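PDB 6IZW: gliding motility protein MglB from Myxococcus xanthus, which probably acts as an adaptor and guanine-nucleotide exchange factor of the Roadblock/LC7 family in gliding motility. Local coordinates for residues F78-H83 against S89-I94. The protein carries 1 engineered substitution. Numbering follows the deposited sequence.
Sequences FPNQFH and SLYMTI
F78 O meets the CD1 methyl of I94 at the open end of an antiparallel beta hairpin, just before strand 80-83. P79 O accepts two bonds from opposite faces of its carbonyl plane, from I94 N at 3.0 Å and from the hydroxyl T93 OG1 at 3.2 Å; the latter reaches it because OG1 lies anti to the backbone N of T93 (chi1 166°). The N80 amide slants across the end of the Y91 ring, planes 39° apart; N80 CB and CG both lie against that end, CG 3.2 Å from Y91 OH, but no hydrogen bond forms. Q81 and M92 exchange both backbone bonds, and on their face of the sheet the selenomethionine methyl CE crosses the Q81 side chain obliquely, touching it from CB to OE1, the last at 3.2 Å. F82 crosses Y91 at about a right angle, its CD1 4.2 Å from Y91 CB. Replacing Y91 by alanine is likely to leave N80 CB and CG without the ring they rest on and to open a gap next to I118. H83 pairs with L90 through two 2.9 Å bonds, H83 N to L90 O and L90 N to H83 O, while its NE2 bonds weakly to Q81 OE1, which N62 also reaches weakly. The hairpin edges the five-stranded antiparallel sheet of the Roadblock/LC7 domain, with strand 99-106 next to 88-94; helix 52-72 packs on Q81 and M92, helix 111-130 on F82, Y91 and T93, and H83 and Q81 of a second copy of the protein on Q81 and H83.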
ATOM      1  N   PHE B  78      -2.611 -10.962  11.446  1.00 70.25           N
ATOM      2  CA  PHE B  78      -1.496 -11.316  12.309  1.00 75.18           C
ATOM      3  C   PHE B  78      -1.221 -10.161  13.258  1.00 77.10           C
ATOM      4  O   PHE B  78      -0.907  -9.054  12.797  1.00 77.07           O
ATOM      5  CB  PHE B  78      -0.252 -11.657  11.492  1.00 74.87           C
ATOM      6  CG  PHE B  78      -0.439 -12.841  10.587  1.00 75.02           C
ATOM      7  CD1 PHE B  78      -0.444 -14.127  11.098  1.00 80.60           C
ATOM      8  CD2 PHE B  78      -0.633 -12.671   9.229  1.00 76.72           C
ATOM      9  CE1 PHE B  78      -0.621 -15.227  10.269  1.00 72.60           C
ATOM     10  CE2 PHE B  78      -0.812 -13.766   8.398  1.00 75.38           C
ATOM     11  CZ  PHE B  78      -0.804 -15.045   8.921  1.00 72.74           C
ATOM     12  N   PRO B  79      -1.345 -10.361  14.574  1.00 83.14           N
ATOM     13  CA  PRO B  79      -1.280  -9.223  15.505  1.00 76.03           C
ATOM     14  C   PRO B  79       0.002  -8.433  15.410  1.00 73.61           C
ATOM     15  O   PRO B  79       0.010  -7.255  15.781  1.00 73.25           O
ATOM     16  CB  PRO B  79      -1.416  -9.890  16.880  1.00 77.06           C
ATOM     17  CG  PRO B  79      -0.910 -11.273  16.669  1.00 82.17           C
ATOM     18  CD  PRO B  79      -1.379 -11.649  15.286  1.00 78.81           C
ATOM     19  N   ASN B  80       1.089  -9.027  14.933  1.00 73.93           N
ATOM     20  CA  ASN B  80       2.322  -8.271  14.774  1.00 75.65           C
ATOM     21  C   ASN B  80       3.167  -8.936  13.695  1.00 71.28           C
ATOM     22  O   ASN B  80       2.774  -9.938  13.093  1.00 75.23           O
ATOM     23  CB  ASN B  80       3.067  -8.123  16.112  1.00 76.31           C
ATOM     24  CG  ASN B  80       3.055  -9.382  16.953  1.00 78.42           C
ATOM     25  OD1 ASN B  80       3.936 -10.230  16.826  1.00 81.41           O
ATOM     26  ND2 ASN B  80       2.072  -9.496  17.846  1.00 80.77           N
ATOM     27  N   GLN B  81       4.312  -8.324  13.414  1.00 72.20           N
ATOM     28  CA  GLN B  81       5.240  -8.806  12.404  1.00 76.95           C
ATOM     29  C   GLN B  81       6.636  -8.474  12.897  1.00 74.50           C
ATOM     30  O   GLN B  81       6.849  -7.446  13.549  1.00 72.53           O
ATOM     31  CB  GLN B  81       5.017  -8.157  11.030  1.00 74.80           C
ATOM     32  CG  GLN B  81       3.559  -8.033  10.588  1.00 78.67           C
ATOM     33  CD  GLN B  81       3.404  -7.751   9.100  1.00 78.66           C
ATOM     34  OE1 GLN B  81       4.395  -7.621   8.372  1.00 80.42           O
ATOM     35  NE2 GLN B  81       2.159  -7.559   8.662  1.00 63.30           N
ATOM     36  N   PHE B  82       7.581  -9.356  12.604  1.00 73.57           N
ATOM     37  CA  PHE B  82       8.962  -9.126  12.981  1.00 72.90           C
ATOM     38  C   PHE B  82       9.838  -9.294  11.753  1.00 79.40           C
ATOM     39  O   PHE B  82       9.562 -10.123  10.879  1.00 78.30           O
ATOM     40  CB  PHE B  82       9.418 -10.071  14.101  1.00 74.91           C
ATOM     41  CG  PHE B  82      10.888 -10.002  14.372  1.00 83.67           C
ATOM     42  CD1 PHE B  82      11.448  -8.851  14.915  1.00 84.36           C
ATOM     43  CD2 PHE B  82      11.723 -11.067  14.060  1.00 83.91           C
ATOM     44  CE1 PHE B  82      12.806  -8.770  15.156  1.00 87.39           C
ATOM     45  CE2 PHE B  82      13.084 -10.992  14.300  1.00 83.56           C
ATOM     46  CZ  PHE B  82      13.625  -9.845  14.850  1.00 87.87           C
ATOM     47  N   HIS B  83      10.894  -8.485  11.696  1.00 79.11           N
ATOM     48  CA  HIS B  83      11.794  -8.468  10.548  1.00 81.41           C
ATOM     49  C   HIS B  83      13.187  -8.142  11.080  1.00 87.67           C
ATOM     50  O   HIS B  83      13.501  -6.975  11.340  1.00 90.66           O
ATOM     51  CB  HIS B  83      11.324  -7.459   9.506  1.00 82.62           C
ATOM     52  CG  HIS B  83       9.916  -7.684   9.037  1.00 78.39           C
ATOM     53  ND1 HIS B  83       9.592  -8.614   8.071  1.00 83.54           N
ATOM     54  CD2 HIS B  83       8.746  -7.119   9.420  1.00 81.66           C
ATOM     55  CE1 HIS B  83       8.286  -8.603   7.872  1.00 82.14           C
ATOM     56  NE2 HIS B  83       7.749  -7.704   8.677  1.00 79.93           N
ATOM     57  N   SER B  89      16.895  -3.678  12.896  1.00 93.18           N
ATOM     58  CA  SER B  89      15.765  -4.579  12.773  1.00 91.38           C
ATOM     59  C   SER B  89      14.485  -3.797  13.024  1.00 87.16           C
ATOM     60  O   SER B  89      14.508  -2.656  13.486  1.00 87.63           O
ATOM     61  CB  SER B  89      15.890  -5.754  13.750  1.00 93.88           C
ATOM     62  OG  SER B  89      17.116  -6.439  13.550  1.00 98.74           O
ATOM     63  N   LEU B  90      13.357  -4.430  12.721  1.00 82.79           N
ATOM     64  CA  LEU B  90      12.073  -3.747  12.727  1.00 78.45           C
ATOM     65  C   LEU B  90      10.986  -4.677  13.243  1.00 72.81           C
ATOM     66  O   LEU B  90      10.883  -5.823  12.804  1.00 76.76           O
ATOM     67  CB  LEU B  90      11.743  -3.242  11.316  1.00 73.03           C
ATOM     68  CG  LEU B  90      10.280  -3.091  10.918  1.00 76.73           C
ATOM     69  CD1 LEU B  90       9.642  -1.880  11.578  1.00 81.35           C
ATOM     70  CD2 LEU B  90      10.159  -3.028   9.397  1.00 78.03           C
ATOM     71  N   TYR B  91      10.177  -4.178  14.171  1.00 72.09           N
ATOM     72  CA  TYR B  91       9.013  -4.892  14.672  1.00 74.80           C
ATOM     73  C   TYR B  91       7.837  -3.927  14.693  1.00 70.50           C
ATOM     74  O   TYR B  91       8.012  -2.739  14.983  1.00 68.22           O
ATOM     75  CB  TYR B  91       9.277  -5.483  16.081  1.00 75.93           C
ATOM     76  CG  TYR B  91       8.048  -5.984  16.813  1.00 71.55           C
ATOM     77  CD1 TYR B  91       7.686  -7.329  16.765  1.00 77.13           C
ATOM     78  CD2 TYR B  91       7.267  -5.128  17.575  1.00 74.45           C
ATOM     79  CE1 TYR B  91       6.560  -7.800  17.437  1.00 76.48           C
ATOM     80  CE2 TYR B  91       6.139  -5.588  18.252  1.00 80.34           C
ATOM     81  CZ  TYR B  91       5.792  -6.928  18.180  1.00 80.07           C
ATOM     82  OH  TYR B  91       4.676  -7.402  18.848  1.00 85.22           O
HETATM   83  N   MSE B  92       6.650  -4.438  14.355  1.00 69.93           N
HETATM   84  CA  MSE B  92       5.409  -3.653  14.312  1.00 66.08           C
HETATM   85  C   MSE B  92       4.252  -4.444  14.913  1.00 70.37           C
HETATM   86  O   MSE B  92       4.253  -5.666  14.835  1.00 75.21           O
HETATM   87  CB  MSE B  92       5.048  -3.286  12.873  1.00 69.19           C
HETATM   88  CG  MSE B  92       6.202  -3.378  11.898  1.00 75.20           C
HETATM   89 SE   MSE B  92       5.651  -3.188  10.026  1.00113.39          SE
HETATM   90  CE  MSE B  92       4.657  -4.798   9.766  1.00 76.78           C
ATOM     91  N   THR B  93       3.247  -3.768  15.469  1.00 67.34           N
ATOM     92  CA  THR B  93       2.083  -4.468  15.997  1.00 69.11           C
ATOM     93  C   THR B  93       0.826  -3.624  15.808  1.00 71.36           C
ATOM     94  O   THR B  93       0.866  -2.391  15.913  1.00 71.42           O
ATOM     95  CB  THR B  93       2.254  -4.825  17.485  1.00 73.62           C
ATOM     96  OG1 THR B  93       0.985  -5.197  18.046  1.00 74.83           O
ATOM     97  CG2 THR B  93       2.826  -3.650  18.265  1.00 71.26           C
ATOM     98  N   ILE B  94      -0.284  -4.306  15.538  1.00 62.74           N
ATOM     99  CA  ILE B  94      -1.579  -3.657  15.375  1.00 66.46           C
ATOM    100  C   ILE B  94      -2.109  -3.263  16.751  1.00 72.09           C
ATOM    101  O   ILE B  94      -2.220  -4.102  17.650  1.00 75.55           O
ATOM    102  CB  ILE B  94      -2.567  -4.570  14.631  1.00 61.48           C
ATOM    103  CG1 ILE B  94      -2.212  -4.641  13.141  1.00 68.02           C
ATOM    104  CG2 ILE B  94      -3.985  -4.051  14.762  1.00 60.54           C
ATOM    105  CD1 ILE B  94      -1.247  -5.746  12.776  1.00 71.19           C
TER